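2',5'-phosphodiesterase 12 (Homo sapiens, PDB 4Z0V) is a magnesium-binding member of the DNase I-like endonuclease/exonuclease/phosphatase family that carries an additional N-terminal domain rich in beta strands. Local coordinates at residues Glu182-Arg185 with Ala186-Ser189; Ile133-Asp136 with Thr137-Gln140; Thr59-Glu63 with Arg64-Pro68; Ser191-Pro194 with Ala195-Phe199. One frame throughout, in Å; residues are numbered along the deposited sequence.

Contact 1 (Glu182-Arg185 with Ala186-Ser189); sequences EVDR and AVFS. With MG (magnesium ion), chain B.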
loop_
_atom_site.group_PDB
_atom_site.type_symbol
_atom_site.label_atom_id
_atom_site.label_comp_id
_atom_site.label_asym_id
_atom_site.label_seq_id
_atom_site.Cartn_x
_atom_site.Cartn_y
_atom_site.Cartn_z
ATOM N N GLU A 182 -5.895 3.197 2.295
ATOM C CA GLU A 182 -7.109 3.446 1.497
ATOM C C GLU A 182 -7.345 2.311 0.498
ATOM O O GLU A 182 -7.657 2.530 -0.692
ATOM C CB GLU A 182 -7.079 4.828 0.821
ATOM C CG GLU A 182 -7.334 5.948 1.827
ATOM C CD GLU A 182 -7.743 7.251 1.177
ATOM O OE1 GLU A 182 -8.477 7.207 0.167
ATOM O OE2 GLU A 182 -7.346 8.321 1.682
ATOM N N VAL A 183 -7.218 1.092 1.010
ATOM C CA VAL A 183 -7.469 -0.113 0.228
ATOM C C VAL A 183 -8.915 -0.523 0.437
ATOM O O VAL A 183 -9.279 -0.921 1.546
ATOM C CB VAL A 183 -6.500 -1.265 0.646
ATOM C CG1 VAL A 183 -6.791 -2.556 -0.153
ATOM C CG2 VAL A 183 -5.031 -0.850 0.496
ATOM N N ASP A 184 -9.704 -0.549 -0.626
ATOM C CA ASP A 184 -11.094 -1.030 -0.497
ATOM C C ASP A 184 -11.094 -2.542 -0.359
ATOM O O ASP A 184 -10.166 -3.206 -0.850
ATOM C CB ASP A 184 -11.930 -0.640 -1.736
ATOM C CG ASP A 184 -11.969 0.833 -2.046
ATOM O OD1 ASP A 184 -11.182 1.281 -2.936
ATOM O OD2 ASP A 184 -12.864 1.523 -1.512
ATOM N N ARG A 185 -12.137 -3.094 0.306
ATOM C CA ARG A 185 -12.242 -4.539 0.498
ATOM C C ARG A 185 -12.119 -5.291 -0.843
ATOM O O ARG A 185 -11.300 -6.207 -0.934
ATOM C CB ARG A 185 -13.544 -4.939 1.234
ATOM C CG ARG A 185 -13.642 -6.455 1.451
ATOM C CD ARG A 185 -14.909 -6.921 2.161
ATOM N NE ARG A 185 -14.972 -6.526 3.575
ATOM C CZ ARG A 185 -14.259 -7.079 4.553
ATOM N NH1 ARG A 185 -13.381 -8.037 4.287
ATOM N NH2 ARG A 185 -14.400 -6.657 5.800
ATOM N N ALA A 186 -12.888 -4.916 -1.892
ATOM C CA ALA A 186 -12.827 -5.594 -3.201
ATOM C C ALA A 186 -11.507 -5.333 -3.918
ATOM O O ALA A 186 -11.066 -6.188 -4.677
ATOM C CB ALA A 186 -13.992 -5.156 -4.094
ATOM N N VAL A 187 -10.855 -4.190 -3.644
ATOM C CA VAL A 187 -9.550 -3.902 -4.276
ATOM C C VAL A 187 -8.521 -4.901 -3.734
ATOM O O VAL A 187 -7.740 -5.456 -4.516
ATOM C CB VAL A 187 -9.142 -2.428 -4.056
ATOM C CG1 VAL A 187 -7.665 -2.191 -4.425
ATOM C CG2 VAL A 187 -10.069 -1.522 -4.879
ATOM N N PHE A 188 -8.535 -5.152 -2.412
ATOM C CA PHE A 188 -7.617 -6.124 -1.815
ATOM C C PHE A 188 -7.808 -7.498 -2.439
ATOM O O PHE A 188 -6.848 -8.074 -2.920
ATOM C CB PHE A 188 -7.812 -6.216 -0.287
ATOM C CG PHE A 188 -6.851 -7.185 0.361
ATOM C CD1 PHE A 188 -5.518 -6.845 0.551
ATOM C CD2 PHE A 188 -7.269 -8.454 0.742
ATOM C CE1 PHE A 188 -4.620 -7.759 1.107
ATOM C CE2 PHE A 188 -6.365 -9.372 1.290
ATOM C CZ PHE A 188 -5.049 -9.018 1.474
ATOM N N SER A 189 -9.048 -8.019 -2.456
ATOM C CA SER A 189 -9.263 -9.386 -2.910
ATOM C C SER A 189 -9.231 -9.578 -4.431
ATOM O O SER A 189 -8.799 -10.652 -4.868
ATOM C CB SER A 189 -10.588 -9.915 -2.350
ATOM O OG SER A 189 -11.650 -9.073 -2.764
HETATM MG MG MG B . -7.364 10.148 0.836
HETATM O O HOH W 1 -9.249 9.772 -0.014
HETATM O O HOH W 2 -8.516 10.918 2.450
HETATM O O HOH W 3 -5.736 10.881 1.784
HETATM O O HOH W 4 -7.450 12.058 -0.132
HETATM O O HOH W 5 -6.212 9.401 -0.768
#

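Contact 2 (Ile133-Asp136 with Thr137-Gln140); sequences ILAD and TYAQ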
loop_
_atom_site.group_PDB
_atom_site.type_symbol
_atom_site.label_atom_id
_atom_site.label_comp_id
_atom_site.label_asym_id
_atom_site.label_seq_id
_atom_site.Cartn_x
_atom_site.Cartn_y
_atom_site.Cartn_z
ATOM N N ILE A 133 -3.471 4.633 -1.893
ATOM C CA ILE A 133 -3.906 4.344 -3.274
ATOM C C ILE A 133 -5.270 4.935 -3.641
ATOM O O ILE A 133 -5.715 4.703 -4.777
ATOM C CB ILE A 133 -3.852 2.817 -3.588
ATOM C CG1 ILE A 133 -4.797 1.996 -2.649
ATOM C CG2 ILE A 133 -2.368 2.318 -3.526
ATOM C CD1 ILE A 133 -5.038 0.515 -3.147
ATOM N N LEU A 134 -5.859 5.765 -2.750
ATOM C CA LEU A 134 -7.143 6.490 -2.955
ATOM C C LEU A 134 -8.307 5.509 -3.118
ATOM O O LEU A 134 -8.501 4.868 -4.177
ATOM C CB LEU A 134 -7.027 7.452 -4.170
ATOM C CG LEU A 134 -8.299 8.196 -4.647
ATOM C CD1 LEU A 134 -8.953 8.975 -3.508
ATOM C CD2 LEU A 134 -7.959 9.107 -5.829
ATOM N N ALA A 135 -9.111 5.401 -2.047
ATOM C CA ALA A 135 -10.176 4.429 -2.034
ATOM C C ALA A 135 -11.316 4.805 -2.975
ATOM O O ALA A 135 -11.740 5.972 -3.058
ATOM C CB ALA A 135 -10.706 4.229 -0.626
ATOM N N ASP A 136 -11.820 3.791 -3.682
ATOM C CA ASP A 136 -12.982 3.975 -4.553
ATOM C C ASP A 136 -14.198 4.392 -3.720
ATOM O O ASP A 136 -15.054 5.118 -4.226
ATOM C CB ASP A 136 -13.302 2.681 -5.314
ATOM C CG ASP A 136 -14.486 2.863 -6.236
ATOM O OD1 ASP A 136 -14.380 3.669 -7.172
ATOM O OD2 ASP A 136 -15.542 2.258 -5.966
ATOM N N THR A 137 -14.265 3.976 -2.433
ATOM C CA THR A 137 -15.391 4.392 -1.573
ATOM C C THR A 137 -15.467 5.931 -1.555
ATOM O O THR A 137 -16.566 6.482 -1.480
ATOM C CB THR A 137 -15.335 3.760 -0.178
ATOM O OG1 THR A 137 -16.575 4.034 0.475
ATOM C CG2 THR A 137 -14.209 4.295 0.682
ATOM N N TYR A 138 -14.309 6.623 -1.681
ATOM C CA TYR A 138 -14.291 8.087 -1.730
ATOM C C TYR A 138 -14.242 8.608 -3.156
ATOM O O TYR A 138 -14.975 9.551 -3.468
ATOM C CB TYR A 138 -13.133 8.700 -0.921
ATOM C CG TYR A 138 -12.990 8.117 0.473
ATOM C CD1 TYR A 138 -14.031 8.200 1.394
ATOM C CD2 TYR A 138 -11.833 7.438 0.855
ATOM C CE1 TYR A 138 -13.930 7.612 2.659
ATOM C CE2 TYR A 138 -11.724 6.835 2.119
ATOM C CZ TYR A 138 -12.782 6.925 3.014
ATOM O OH TYR A 138 -12.719 6.354 4.265
ATOM N N ALA A 139 -13.412 7.994 -4.029
ATOM C CA ALA A 139 -13.208 8.488 -5.406
ATOM C C ALA A 139 -14.478 8.369 -6.285
ATOM O O ALA A 139 -14.639 9.169 -7.200
ATOM C CB ALA A 139 -12.053 7.737 -6.066
ATOM N N GLN A 140 -15.367 7.416 -5.983
ATOM C CA GLN A 140 -16.577 7.154 -6.799
ATOM C C GLN A 140 -17.655 8.254 -6.715
ATOM O O GLN A 140 -18.553 8.279 -7.555
ATOM C CB GLN A 140 -17.227 5.828 -6.362
ATOM C CG GLN A 140 -17.886 5.935 -4.964
ATOM C CD GLN A 140 -18.462 4.668 -4.393
ATOM O OE1 GLN A 140 -18.665 3.677 -5.092
ATOM N NE2 GLN A 140 -18.766 4.697 -3.093
#

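Contact 3 (Thr59-Glu63 with Arg64-Pro68); sequences TDVEE and RVYTP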
loop_
_atom_site.group_PDB
_atom_site.type_symbol
_atom_site.label_atom_id
_atom_site.label_comp_id
_atom_site.label_asym_id
_atom_site.label_seq_id
_atom_site.Cartn_x
_atom_site.Cartn_y
_atom_site.Cartn_z
ATOM N N THR A 59 -0.034 -17.786 -27.771
ATOM C CA THR A 59 1.076 -16.859 -27.586
ATOM C C THR A 59 2.222 -17.686 -27.026
ATOM O O THR A 59 1.993 -18.824 -26.580
ATOM C CB THR A 59 0.709 -15.686 -26.644
ATOM O OG1 THR A 59 0.746 -16.205 -25.313
ATOM C CG2 THR A 59 -0.638 -15.056 -26.956
ATOM N N ASP A 60 3.425 -17.118 -26.942
ATOM C CA ASP A 60 4.518 -17.868 -26.324
ATOM C C ASP A 60 4.522 -17.673 -24.794
ATOM O O ASP A 60 5.480 -18.063 -24.134
ATOM C CB ASP A 60 5.902 -17.495 -26.937
ATOM C CG ASP A 60 6.287 -16.026 -26.976
ATOM O OD1 ASP A 60 5.807 -15.256 -26.109
ATOM O OD2 ASP A 60 7.107 -15.651 -27.850
ATOM N N VAL A 61 3.428 -17.143 -24.218
ATOM C CA VAL A 61 3.425 -16.863 -22.792
ATOM C C VAL A 61 2.780 -18.033 -22.029
ATOM O O VAL A 61 1.582 -18.310 -22.184
ATOM C CB VAL A 61 2.759 -15.485 -22.504
ATOM C CG1 VAL A 61 2.760 -15.167 -21.011
ATOM C CG2 VAL A 61 3.451 -14.360 -23.301
ATOM N N GLU A 62 3.607 -18.705 -21.209
ATOM C CA GLU A 62 3.216 -19.862 -20.380
ATOM C C GLU A 62 3.201 -19.517 -18.910
ATOM O O GLU A 62 3.288 -20.407 -18.063
ATOM C CB GLU A 62 4.188 -21.040 -20.603
ATOM C CG GLU A 62 4.239 -21.533 -22.030
ATOM C CD GLU A 62 5.245 -22.647 -22.235
ATOM O OE1 GLU A 62 6.054 -22.553 -23.185
ATOM O OE2 GLU A 62 5.249 -23.597 -21.422
ATOM N N GLU A 63 3.076 -18.237 -18.603
ATOM C CA GLU A 63 3.074 -17.681 -17.259
ATOM C C GLU A 63 1.671 -17.277 -16.866
ATOM O O GLU A 63 0.821 -17.063 -17.723
ATOM C CB GLU A 63 3.978 -16.437 -17.188
ATOM C CG GLU A 63 5.299 -16.536 -17.931
ATOM C CD GLU A 63 6.497 -16.764 -17.038
ATOM O OE1 GLU A 63 6.886 -17.940 -16.850
ATOM O OE2 GLU A 63 7.046 -15.763 -16.522
ATOM N N ARG A 64 1.449 -17.094 -15.578
ATOM C CA ARG A 64 0.150 -16.699 -15.046
ATOM C C ARG A 64 -0.259 -15.312 -15.584
ATOM O O ARG A 64 -1.418 -15.099 -15.928
ATOM C CB ARG A 64 0.260 -16.689 -13.519
ATOM C CG ARG A 64 -0.926 -16.081 -12.816
ATOM C CD ARG A 64 -0.731 -16.198 -11.314
ATOM N NE ARG A 64 -1.855 -15.557 -10.646
ATOM C CZ ARG A 64 -2.208 -15.782 -9.391
ATOM N NH1 ARG A 64 -1.520 -16.640 -8.646
ATOM N NH2 ARG A 64 -3.247 -15.153 -8.869
ATOM N N VAL A 65 0.714 -14.399 -15.684
ATOM C CA VAL A 65 0.504 -13.003 -16.096
ATOM C C VAL A 65 0.834 -12.839 -17.561
ATOM O O VAL A 65 1.816 -13.400 -18.057
ATOM C CB VAL A 65 1.375 -12.060 -15.203
ATOM C CG1 VAL A 65 1.259 -10.584 -15.615
ATOM C CG2 VAL A 65 0.982 -12.217 -13.744
ATOM N N TYR A 66 0.025 -12.051 -18.248
ATOM C CA TYR A 66 0.269 -11.727 -19.656
ATOM C C TYR A 66 0.245 -10.225 -19.805
ATOM O O TYR A 66 -0.722 -9.611 -19.373
ATOM C CB TYR A 66 -0.828 -12.373 -20.537
ATOM C CG TYR A 66 -0.672 -12.077 -22.009
ATOM C CD1 TYR A 66 0.242 -12.781 -22.788
ATOM C CD2 TYR A 66 -1.414 -11.069 -22.620
ATOM C CE1 TYR A 66 0.433 -12.472 -24.136
ATOM C CE2 TYR A 66 -1.281 -10.797 -23.986
ATOM C CZ TYR A 66 -0.329 -11.477 -24.730
ATOM O OH TYR A 66 -0.183 -11.226 -26.072
ATOM N N THR A 67 1.247 -9.634 -20.476
ATOM C CA THR A 67 1.260 -8.187 -20.747
ATOM C C THR A 67 1.006 -8.020 -22.246
ATOM O O THR A 67 1.874 -8.356 -23.065
ATOM C CB THR A 67 2.569 -7.510 -20.280
ATOM O OG1 THR A 67 2.768 -7.814 -18.914
ATOM C CG2 THR A 67 2.516 -5.990 -20.407
ATOM N N PRO A 68 -0.174 -7.523 -22.650
ATOM C CA PRO A 68 -0.443 -7.398 -24.096
ATOM C C PRO A 68 0.466 -6.385 -24.759
ATOM O O PRO A 68 0.919 -5.443 -24.105
ATOM C CB PRO A 68 -1.904 -6.916 -24.161
ATOM C CG PRO A 68 -2.460 -7.109 -22.792
ATOM C CD PRO A 68 -1.318 -7.048 -21.846
#

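Contact 4 (Ser191-Pro194 with Ala195-Phe199); sequences SLVP and ALEAF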
loop_
_atom_site.group_PDB
_atom_site.type_symbol
_atom_site.label_atom_id
_atom_site.label_comp_id
_atom_site.label_asym_id
_atom_site.label_seq_id
_atom_site.Cartn_x
_atom_site.Cartn_y
_atom_site.Cartn_z
ATOM N N SER A 191 -7.968 -7.141 -6.964
ATOM C CA SER A 191 -6.933 -6.488 -7.756
ATOM C C SER A 191 -5.530 -6.709 -7.165
ATOM O O SER A 191 -4.637 -7.173 -7.869
ATOM C CB SER A 191 -7.222 -4.996 -7.857
ATOM O OG SER A 191 -6.143 -4.325 -8.490
ATOM N N LEU A 192 -5.329 -6.328 -5.906
ATOM C CA LEU A 192 -3.988 -6.420 -5.307
ATOM C C LEU A 192 -3.556 -7.861 -5.055
ATOM O O LEU A 192 -2.456 -8.229 -5.453
ATOM C CB LEU A 192 -3.928 -5.606 -4.009
ATOM C CG LEU A 192 -4.359 -4.159 -4.173
ATOM C CD1 LEU A 192 -4.494 -3.505 -2.820
ATOM C CD2 LEU A 192 -3.341 -3.366 -5.054
ATOM N N VAL A 193 -4.407 -8.689 -4.427
ATOM C CA VAL A 193 -4.006 -10.067 -4.151
ATOM C C VAL A 193 -3.672 -10.810 -5.476
ATOM O O VAL A 193 -2.569 -11.315 -5.561
ATOM C CB VAL A 193 -5.009 -10.822 -3.250
ATOM C CG1 VAL A 193 -4.824 -12.336 -3.350
ATOM C CG2 VAL A 193 -4.852 -10.372 -1.797
ATOM N N PRO A 194 -4.496 -10.797 -6.543
ATOM C CA PRO A 194 -4.096 -11.519 -7.776
ATOM C C PRO A 194 -2.826 -10.971 -8.427
ATOM O O PRO A 194 -1.988 -11.765 -8.863
ATOM C CB PRO A 194 -5.311 -11.326 -8.699
ATOM C CG PRO A 194 -6.472 -11.108 -7.747
ATOM C CD PRO A 194 -5.864 -10.251 -6.675
ATOM N N ALA A 195 -2.655 -9.638 -8.484
ATOM C CA ALA A 195 -1.459 -9.091 -9.111
ATOM C C ALA A 195 -0.217 -9.392 -8.288
ATOM O O ALA A 195 0.798 -9.871 -8.810
ATOM C CB ALA A 195 -1.601 -7.581 -9.289
ATOM N N LEU A 196 -0.274 -9.087 -7.007
ATOM C CA LEU A 196 0.927 -9.207 -6.190
ATOM C C LEU A 196 1.273 -10.658 -5.895
ATOM O O LEU A 196 2.468 -10.991 -5.839
ATOM C CB LEU A 196 0.787 -8.356 -4.916
ATOM C CG LEU A 196 0.689 -6.835 -5.176
ATOM C CD1 LEU A 196 0.570 -6.063 -3.871
ATOM C CD2 LEU A 196 1.953 -6.295 -5.895
ATOM N N GLU A 197 0.274 -11.550 -5.774
ATOM C CA GLU A 197 0.684 -12.942 -5.578
ATOM C C GLU A 197 1.387 -13.513 -6.839
ATOM O O GLU A 197 2.326 -14.297 -6.712
ATOM C CB GLU A 197 -0.462 -13.837 -5.091
ATOM C CG GLU A 197 -1.515 -14.275 -6.068
ATOM C CD GLU A 197 -2.553 -15.191 -5.426
ATOM O OE1 GLU A 197 -3.380 -15.738 -6.186
ATOM O OE2 GLU A 197 -2.512 -15.409 -4.188
ATOM N N ALA A 198 0.979 -13.064 -8.044
ATOM C CA ALA A 198 1.608 -13.495 -9.305
ATOM C C ALA A 198 3.091 -13.099 -9.362
ATOM O O ALA A 198 3.906 -13.769 -10.021
ATOM C CB ALA A 198 0.860 -12.884 -10.475
ATOM N N PHE A 199 3.439 -12.015 -8.655
ATOM C CA PHE A 199 4.804 -11.509 -8.611
ATOM C C PHE A 199 5.532 -11.925 -7.314
ATOM O O PHE A 199 6.607 -11.405 -7.050
ATOM C CB PHE A 199 4.811 -9.966 -8.805
ATOM C CG PHE A 199 4.590 -9.572 -10.252
ATOM C CD1 PHE A 199 3.308 -9.563 -10.802
ATOM C CD2 PHE A 199 5.670 -9.262 -11.079
ATOM C CE1 PHE A 199 3.101 -9.198 -12.135
ATOM C CE2 PHE A 199 5.472 -8.908 -12.414
ATOM C CZ PHE A 199 4.186 -8.874 -12.938
#

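Contact 1 (Glu182-Arg185 with Ala186-Ser189)
Val-183 lays its CG1 methyl against CB of Phe-188, 3.8 Å away, where strand 177-184 of the DNase I-like fold hands over to helix 185-198. With CG1 anti to the backbone N (chi1 178°), the methyl faces the first helical turn, while the Phe-188 ring swings away to stack on Phe-205. Asp-184 occupies the N-cap position but makes no capping bond to its own helix. Its carboxylate instead takes the first amides of helix 136-139: OD1 bonds the backbone N of Asp-136 and OD2 that of Thr-137. The CG2 methyl of Val-187 slants across this acid, 3.6 Å from Asp-184 OD1. Two backbone bonds start the helix, Phe-188 N to Asp-184 O at 3.0 Å and a longer one, Ser-189 N to Arg-185 O, at 3.3 Å. Just before the junction, Glu-182 and Val-183 form a G1 beta bulge facing Gly-212. The extended Glu-182 side chain points to the magnesium ion, whose other five ligands are waters. Glu-182 OE2 binds the magnesium at 2.0 Å, and Glu-182 OE1 receives a hydrogen bond from the coordinated water 1 at 2.7 Å.

Contact 2 (Ile133-Asp136 with Thr137-Gln140)
Asp-136 carries CG anti to its own N (chi1 -179°) and Gln-140 places CG between N and the carbonyl carbon (chi1 71°), which folds both side chains onto one flank of the short helix 136-139. This is a single helical turn following strand 125-132 in the DNase I-like fold, with Ala-135 at the N-cap. Asp-136 OD1 lies 3.7 Å from CB of Gln-140. Asp-136 OD2 comes within 3.5 Å of Gln-140 OE1; as modelled, two acceptor oxygens face each other there without a hydrogen bond. The two side chains cross nearly at right angles, their carboxylate and amide planes 66° apart. On another flank a small apolar cluster forms. The CG2 methyl of Thr-137 sits 3.6 Å above the centre of the Tyr-138 ring, and Ala-135 CB approaches Tyr-138 CD2 obliquely at 3.7 Å while also touching that methyl. Beyond the ring, the Tyr-138 hydroxyl is hydrogen-bonded to Glu-211.

Ala-135 O grips two amides. Tyr-138 N reaches it at 3.0 Å from above the carbonyl plane, whereas Ala-139 N meets Ala-135 O in the plane at 2.8 Å along a straighter path. The N of Ala-135 is itself fixed by OE1 of the magnesium ligand Glu-182, so the start of this helix is tied to the metal site. Leu-134 CG packs on Ala-139 CB at 4.0 Å. Gln-140 N bonds to Asp-136 O in the helical manner, and Gln-140 NE2 turns to Thr-137 O in a weak hydrogen bond of 3.3 Å.

Contact 3 (Thr59-Glu63 with Arg64-Pro68)
From Arg-64 to Tyr-66 the chain turns back beside Thr-59 and Val-61, and the edge of the Tyr-66 ring comes to rest against the valine. The loop follows strand 56-58 of the N-terminal domain, a member of the E-set clan. Arg-64 makes the corner. Its side chain runs extended from CG to NE, towards helix 185-198, and its guanidinium group forms a salt bridge with Glu-197 while also bonding to Pro-27 O. Val-65 contributes its carbonyl to the local contact: Val-61 CG1 lies 3.6 Å from Val-65 O, while the Val-65 side chain packs on Ala-198 and Pro-24.

Tyr-66 does most of the touching. With CG anti to the backbone N (chi1 179°), the ring reaches back towards Thr-59. Val-61 CB lies in the ring plane, 3.7 Å from Tyr-66 CD1, and Val-61 CG2 sits at the same edge, 3.6 Å from that CD1. Farther out, Thr-59 OG1 approaches Tyr-66 CE1 obliquely at 3.9 Å, and Thr-59 CG2 is 4.0 Å from Tyr-66 OH. That OG1 also accepts the N-H of Val-61 at 3.0 Å, an ST turn that fixes the valine's backbone beside the ring, and it is bonded to Trp-43 O as well. The Tyr-66 hydroxyl is hydrogen-bonded to Asp-72.

No hydrogen bond joins 59-63 to 64-68, and their direct contact is mainly van der Waals. Trp-43 is the shared support: it bonds the backbone of Thr-59 and Val-61, and its ring meets that of Tyr-66.

Contact 4 (Ser191-Pro194 with Ala195-Phe199)
The C-terminal half of helix 185-198 runs through a proline kink. A wide, pi-type turn leads into it, Val-187 O probably taking Leu-192 N and Phe-188 O taking Val-193 N, while Pro-194, with no N-H to give, sets its CD against Ser-189 O. From Ser-191 O onward the bonding is i to i+4: Ala-195 N bonds to Ser-191 O at 3.2 Å, Leu-196 N to Leu-192 O at 2.8 Å, Glu-197 N to Val-193 O at 2.9 Å and, weakly, Ala-198 N to Pro-194 O at 3.3 Å. In the DNase I-like fold this helix covers a face of the six-stranded sheet, and Leu-192 and Leu-196 both press on Phe-216 of strand 211-218.

The first torsion of Glu-197 (chi1 76°) brings Glu-197 CG to 3.2 Å from Val-193 O. From there the extended chain slants past Val-193, with Glu-197 OE2 3.9 Å from Val-193 CG1, while Glu-197 OE1 forms a salt bridge with Arg-64 of the N-terminal domain. Phe-199 N makes two weak bonds, to the carbonyls of Ala-195 and Leu-196. The Phe-199 ring turns its edge to Ala-195 O, 3.2 Å from CD1 of Phe-199.

Overall arrangement
All four contacts follow one another along the chain without nesting or crossing; each is local, with no residue between its segments. Contact 3 comes first, in the N-terminal domain between strands 56-58 and 77-82. Contact 2 forms the turn after strand 125-132, contact 1 the passage from strand 177-184 into helix 185-198, and contact 4 the far end of that helix. Contacts 1 and 2 join the ends of two adjacent parallel strands beside the magnesium ion, and Ile-133 of contact 2 also packs on Leu-192 of contact 4. Contacts 1 and 4 are successive turns of one helix. Residues 64-65 meet 197-198 across the domain boundary, whereas contacts 2 and 3 stay about 17 Å apart at their nearest atoms.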